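Uncharacterized protein (Streptococcus mutans, PDB 3L9A) is of unknown function but forms the C-terminal domain of a phage-associated CHAP-domain protein that probably hydrolyses amide or peptide bonds of bacterial cell walls. Local coordinates at residues R9-T15 / A30-P36; V44-Q48 / G84-H88. All blocks are in the same frame, centred on the assembly; numbering follows the deposited sequence.

Contact 1 of 2, residues R9-T15 / A30-P36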
loop_
_atom_site.group_PDB
_atom_site.type_symbol
_atom_site.label_atom_id
_atom_site.label_comp_id
_atom_site.label_asym_id
_atom_site.label_seq_id
_atom_site.Cartn_x
_atom_site.Cartn_y
_atom_site.Cartn_z
ATOM N N ARG A 9 5.295 1.250 -4.486
ATOM C CA ARG A 9 6.088 1.920 -3.448
ATOM C C ARG A 9 6.288 3.408 -3.734
ATOM O O ARG A 9 6.103 3.860 -4.855
ATOM C CB ARG A 9 7.459 1.221 -3.307
ATOM C CG ARG A 9 8.353 1.252 -4.522
ATOM C CD ARG A 9 9.485 0.214 -4.460
ATOM N NE ARG A 9 9.114 -1.087 -5.022
ATOM C CZ ARG A 9 9.087 -2.233 -4.337
ATOM N NH1 ARG A 9 9.412 -2.257 -3.049
ATOM N NH2 ARG A 9 8.740 -3.366 -4.941
ATOM N N ASP A 10 6.657 4.165 -2.709
ATOM C CA ASP A 10 7.011 5.561 -2.908
ATOM C C ASP A 10 8.328 5.652 -3.694
ATOM O O ASP A 10 9.154 4.738 -3.647
ATOM C CB ASP A 10 7.187 6.248 -1.557
ATOM C CG ASP A 10 5.920 6.271 -0.715
ATOM O OD1 ASP A 10 4.799 6.107 -1.254
ATOM O OD2 ASP A 10 6.060 6.480 0.511
ATOM N N PHE A 11 8.529 6.758 -4.398
ATOM C CA PHE A 11 9.776 6.975 -5.131
ATOM C C PHE A 11 10.052 8.459 -5.255
ATOM O O PHE A 11 9.151 9.283 -5.069
ATOM C CB PHE A 11 9.765 6.291 -6.509
ATOM C CG PHE A 11 8.642 6.730 -7.434
ATOM C CD1 PHE A 11 8.823 7.776 -8.330
ATOM C CD2 PHE A 11 7.432 6.050 -7.456
ATOM C CE1 PHE A 11 7.813 8.143 -9.226
ATOM C CE2 PHE A 11 6.406 6.430 -8.339
ATOM C CZ PHE A 11 6.610 7.467 -9.226
ATOM N N PHE A 12 11.300 8.796 -5.568
ATOM C CA PHE A 12 11.666 10.177 -5.862
ATOM C C PHE A 12 11.849 10.391 -7.362
ATOM O O PHE A 12 12.317 9.495 -8.083
ATOM C CB PHE A 12 13.024 10.522 -5.244
ATOM C CG PHE A 12 13.035 10.715 -3.747
ATOM C CD1 PHE A 12 12.208 11.651 -3.121
ATOM C CD2 PHE A 12 13.959 10.020 -2.975
ATOM C CE1 PHE A 12 12.291 11.855 -1.735
ATOM C CE2 PHE A 12 14.044 10.224 -1.600
ATOM C CZ PHE A 12 13.213 11.140 -0.984
ATOM N N VAL A 13 11.529 11.601 -7.808
ATOM C CA VAL A 13 12.006 12.106 -9.093
ATOM C C VAL A 13 12.641 13.470 -8.842
ATOM O O VAL A 13 12.410 14.084 -7.797
ATOM C CB VAL A 13 10.890 12.205 -10.180
ATOM C CG1 VAL A 13 10.271 10.841 -10.452
ATOM C CG2 VAL A 13 9.827 13.215 -9.809
ATOM N N ILE A 14 13.438 13.932 -9.803
ATOM C CA ILE A 14 14.081 15.245 -9.720
ATOM C C ILE A 14 13.757 15.985 -11.003
ATOM O O ILE A 14 13.949 15.447 -12.087
ATOM C CB ILE A 14 15.613 15.149 -9.529
ATOM C CG1 ILE A 14 15.963 14.199 -8.381
ATOM C CG2 ILE A 14 16.201 16.536 -9.287
ATOM C CD1 ILE A 14 17.445 14.107 -8.077
ATOM N N THR A 15 13.255 17.212 -10.896
ATOM C CA THR A 15 12.866 17.945 -12.111
ATOM C C THR A 15 14.080 18.304 -12.960
ATOM O O THR A 15 15.139 18.677 -12.433
ATOM C CB THR A 15 12.081 19.209 -11.789
ATOM O OG1 THR A 15 12.930 20.093 -11.057
ATOM C CG2 THR A 15 10.812 18.881 -10.992
ATOM N N ALA A 30 14.296 20.277 -8.317
ATOM C CA ALA A 30 13.368 20.019 -7.225
ATOM C C ALA A 30 13.217 18.508 -7.053
ATOM O O ALA A 30 12.933 17.787 -8.014
ATOM C CB ALA A 30 12.023 20.641 -7.522
ATOM N N VAL A 31 13.414 18.027 -5.831
ATOM C CA VAL A 31 13.188 16.622 -5.506
ATOM C C VAL A 31 11.729 16.464 -5.103
ATOM O O VAL A 31 11.259 17.106 -4.154
ATOM C CB VAL A 31 14.141 16.133 -4.392
ATOM C CG1 VAL A 31 13.822 14.701 -3.996
ATOM C CG2 VAL A 31 15.599 16.279 -4.859
ATOM N N LEU A 32 11.022 15.625 -5.859
ATOM C CA LEU A 32 9.615 15.362 -5.600
ATOM C C LEU A 32 9.453 13.967 -5.022
ATOM O O LEU A 32 9.935 12.980 -5.600
ATOM C CB LEU A 32 8.799 15.486 -6.889
ATOM C CG LEU A 32 9.053 16.724 -7.745
ATOM C CD1 LEU A 32 8.065 16.772 -8.899
ATOM C CD2 LEU A 32 8.987 18.010 -6.917
ATOM N N HIS A 33 8.824 13.898 -3.854
ATOM C CA HIS A 33 8.459 12.628 -3.248
ATOM C C HIS A 33 7.115 12.211 -3.818
ATOM O O HIS A 33 6.134 12.954 -3.705
ATOM C CB HIS A 33 8.344 12.763 -1.734
ATOM C CG HIS A 33 8.035 11.471 -1.048
ATOM N ND1 HIS A 33 6.770 11.141 -0.609
ATOM C CD2 HIS A 33 8.824 10.406 -0.763
ATOM C CE1 HIS A 33 6.804 9.937 -0.053
ATOM N NE2 HIS A 33 8.041 9.475 -0.122
ATOM N N VAL A 34 7.074 11.030 -4.434
ATOM C CA VAL A 34 5.863 10.552 -5.088
ATOM C C VAL A 34 5.333 9.343 -4.336
ATOM O O VAL A 34 6.042 8.347 -4.172
ATOM C CB VAL A 34 6.115 10.166 -6.571
ATOM C CG1 VAL A 34 4.809 9.801 -7.268
ATOM C CG2 VAL A 34 6.825 11.300 -7.328
ATOM N N SER A 35 4.077 9.433 -3.893
ATOM C CA SER A 35 3.435 8.337 -3.192
ATOM C C SER A 35 2.187 7.881 -3.938
ATOM O O SER A 35 1.121 8.466 -3.780
ATOM C CB SER A 35 3.072 8.735 -1.761
ATOM O OG SER A 35 2.383 7.659 -1.136
ATOM N N PRO A 36 2.322 6.858 -4.793
ATOM C CA PRO A 36 1.117 6.336 -5.443
ATOM C C PRO A 36 0.028 5.901 -4.462
ATOM O O PRO A 36 -1.155 6.138 -4.720
ATOM C CB PRO A 36 1.657 5.159 -6.266
ATOM C CG PRO A 36 3.070 5.608 -6.600
ATOM C CD PRO A 36 3.542 6.200 -5.292
HETATM O O HOH W 1 8.487 7.221 1.467
#

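Contact 2 of 2, residues V44-Q48 / G84-H88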
loop_
_atom_site.group_PDB
_atom_site.type_symbol
_atom_site.label_atom_id
_atom_site.label_comp_id
_atom_site.label_asym_id
_atom_site.label_seq_id
_atom_site.Cartn_x
_atom_site.Cartn_y
_atom_site.Cartn_z
ATOM N N VAL A 44 9.920 18.239 -1.709
ATOM C CA VAL A 44 10.517 18.138 -0.382
ATOM C C VAL A 44 11.704 19.072 -0.238
ATOM O O VAL A 44 12.457 19.272 -1.181
ATOM C CB VAL A 44 10.956 16.677 -0.032
ATOM C CG1 VAL A 44 9.739 15.780 0.116
ATOM C CG2 VAL A 44 11.965 16.103 -1.042
ATOM N N ILE A 45 11.879 19.627 0.953
ATOM C CA ILE A 45 13.130 20.308 1.273
ATOM C C ILE A 45 14.187 19.262 1.646
ATOM O O ILE A 45 13.858 18.098 1.934
ATOM C CB ILE A 45 12.966 21.376 2.388
ATOM C CG1 ILE A 45 12.564 20.745 3.729
ATOM C CG2 ILE A 45 11.991 22.470 1.946
ATOM C CD1 ILE A 45 12.752 21.679 4.932
ATOM N N ALA A 46 15.453 19.667 1.665
ATOM C CA ALA A 46 16.530 18.699 1.899
ATOM C C ALA A 46 16.340 17.907 3.186
ATOM O O ALA A 46 16.548 16.686 3.208
ATOM C CB ALA A 46 17.899 19.386 1.884
ATOM N N ASP A 47 15.948 18.573 4.267
ATOM C CA ASP A 47 15.783 17.855 5.532
ATOM C C ASP A 47 14.686 16.796 5.445
ATOM O O ASP A 47 14.775 15.742 6.089
ATOM C CB ASP A 47 15.482 18.817 6.688
ATOM C CG ASP A 47 16.711 19.562 7.187
ATOM O OD1 ASP A 47 17.843 19.065 7.029
ATOM O OD2 ASP A 47 16.535 20.655 7.769
ATOM N N GLN A 48 13.636 17.084 4.681
ATOM C CA GLN A 48 12.575 16.102 4.461
ATOM C C GLN A 48 13.043 14.941 3.577
ATOM O O GLN A 48 12.747 13.782 3.860
ATOM C CB GLN A 48 11.355 16.765 3.844
ATOM C CG GLN A 48 10.602 17.696 4.785
ATOM C CD GLN A 48 9.458 18.392 4.073
ATOM O OE1 GLN A 48 9.605 18.829 2.932
ATOM N NE2 GLN A 48 8.310 18.481 4.732
ATOM N N GLY A 84 3.211 21.583 -4.064
ATOM C CA GLY A 84 4.491 22.243 -3.786
ATOM C C GLY A 84 5.019 21.861 -2.419
ATOM O O GLY A 84 4.691 20.796 -1.886
ATOM N N LYS A 85 5.845 22.730 -1.849
ATOM C CA LYS A 85 6.404 22.494 -0.519
ATOM C C LYS A 85 5.341 22.641 0.548
ATOM O O LYS A 85 4.350 23.355 0.363
ATOM C CB LYS A 85 7.541 23.471 -0.231
ATOM C CG LYS A 85 8.740 23.317 -1.143
ATOM C CD LYS A 85 9.822 24.332 -0.815
ATOM C CE LYS A 85 11.029 24.124 -1.701
ATOM N NZ LYS A 85 12.080 25.169 -1.558
ATOM N N ASN A 86 5.536 21.973 1.683
ATOM C CA ASN A 86 4.592 22.117 2.788
ATOM C C ASN A 86 5.248 22.657 4.047
ATOM O O ASN A 86 4.616 22.694 5.099
ATOM C CB ASN A 86 3.793 20.824 3.033
ATOM C CG ASN A 86 4.642 19.683 3.556
ATOM O OD1 ASN A 86 5.855 19.790 3.726
ATOM N ND2 ASN A 86 3.982 18.564 3.819
ATOM N N VAL A 87 6.506 23.075 3.911
ATOM C CA VAL A 87 7.259 23.779 4.936
ATOM C C VAL A 87 8.084 24.846 4.206
ATOM O O VAL A 87 8.214 24.818 2.976
ATOM C CB VAL A 87 8.198 22.838 5.728
ATOM C CG1 VAL A 87 7.394 21.829 6.544
ATOM C CG2 VAL A 87 9.149 22.099 4.807
ATOM N N HIS A 88 8.668 25.770 4.957
ATOM C CA HIS A 88 9.528 26.789 4.357
ATOM C C HIS A 88 10.797 26.179 3.780
ATOM O O HIS A 88 11.306 26.640 2.757
ATOM C CB HIS A 88 9.910 27.851 5.382
ATOM C CG HIS A 88 8.757 28.669 5.858
ATOM N ND1 HIS A 88 8.099 29.569 5.047
ATOM C CD2 HIS A 88 8.149 28.730 7.063
ATOM C CE1 HIS A 88 7.128 30.144 5.733
ATOM N NE2 HIS A 88 7.141 29.657 6.962
ATOM O OXT HIS A 88 11.344 25.226 4.335
HETATM O O HOH W 2 8.140 20.740 1.499
#

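Contact 1 of 2, residues R9-T15 / A30-P36
F11 swings its ring across to V34 because CG lies between the backbone N and the carbonyl carbon (chi1 58°); V34 CB then sits over one ring face, 3.8 Å from the centroid of F11, in a CH-pi contact. V34 CG1 adds a close touch to F11 CZ (3.5 Å). On the reverse face of the sheet, F12 and H33 make an offset edge-to-face pair, the histidine edge turned to the phenylalanine face with planes 72° apart. One water joins H33 NE2 (2.8 Å) to D10 OD2 (2.7 Å), and S35 OG donates to D10 OD1 (2.9 Å) from above the carboxylate plane. Both carboxylate oxygens are thus held, OD2 also by M8 N of the second subunit. The backbone register is antiparallel: V34 N reaches F11 O at 2.8 Å and L32 N reaches V13 O at 2.8 Å, while F12–H33 and I14–V31 are the non-hydrogen-bonded pairs between and beyond. Strands 11-15 and 31-35 lie inside the five-stranded mixed sheet, flanked by 61-66 and 40-43; F11, V13 and V34 pack on helix 68-78, whereas F12, V31 and H33 pack on helix 46-55.

Contact 2 of 2, residues V44-Q48 / G84-H88
I45, at the N-cap of helix 46-55 with an extended backbone (phi/psi -80°/165°), meets V87, itself extended, in the irregular C-terminal tail; the contact joins a helix start to a tail without regular structure. With I45 CG1 set between its backbone N and carbonyl carbon, CD1 reaches V87 CG2 (3.6 Å), the closest apolar touch, the two side chains crossing at about a right angle. The other isoleucine branch, CG2, lies against K85 CD at 4.0 Å and near the terminal carboxylate, 3.7 Å from H88 OXT. Q48 supplies the polar half. Its NE2 donates to N86 OD1 (3.0 Å) along a nearly straight line, 171° at the hydrogen; the acceptor lies in the Q48 amide plane and the donor in the N86 carbonyl plane, although the two amide planes are steeply inclined to each other. V87 CG2 rests 3.7 Å from the same Q48 NE2. At the other end of that amide, Q48 OE1 takes I45 N on a lone pair (3.1 Å) and probably a proton from a water that accepts from N86 N. These bonds fix the rotation of the Q48 amide; E76 of the second subunit adds a bond from its OE1 to Q48 NE2, and its backbone O holds N86 ND2. The bond from I45 N to the Q48 side chain, N-cap to N3, is one half of a capping box, here set where the C-terminal tail and a subunit interface converge on a helix N-terminus.

Overall arrangement
The centre of contact 1 lies about 3 Å from the centre of the chain and the contact is largely buried, whereas contact 2 is a smaller surface contact; their centres are about 12 Å apart. Each has a bridging water, but the rest of their chemistry differs: a backbone ladder with aromatic and aliphatic layers in the first, side-chain amide bonds and one aliphatic pair in the second. They hold different elements, two sheet strands against a helix start and the C-terminal tail, yet they touch where V44 N approaches V31 O at 3.0 Å, a probable hydrogen bond, and where V44 packs on H33. Helix 46-55, which begins in contact 2, covers one face of contact 1, and both border the second subunit.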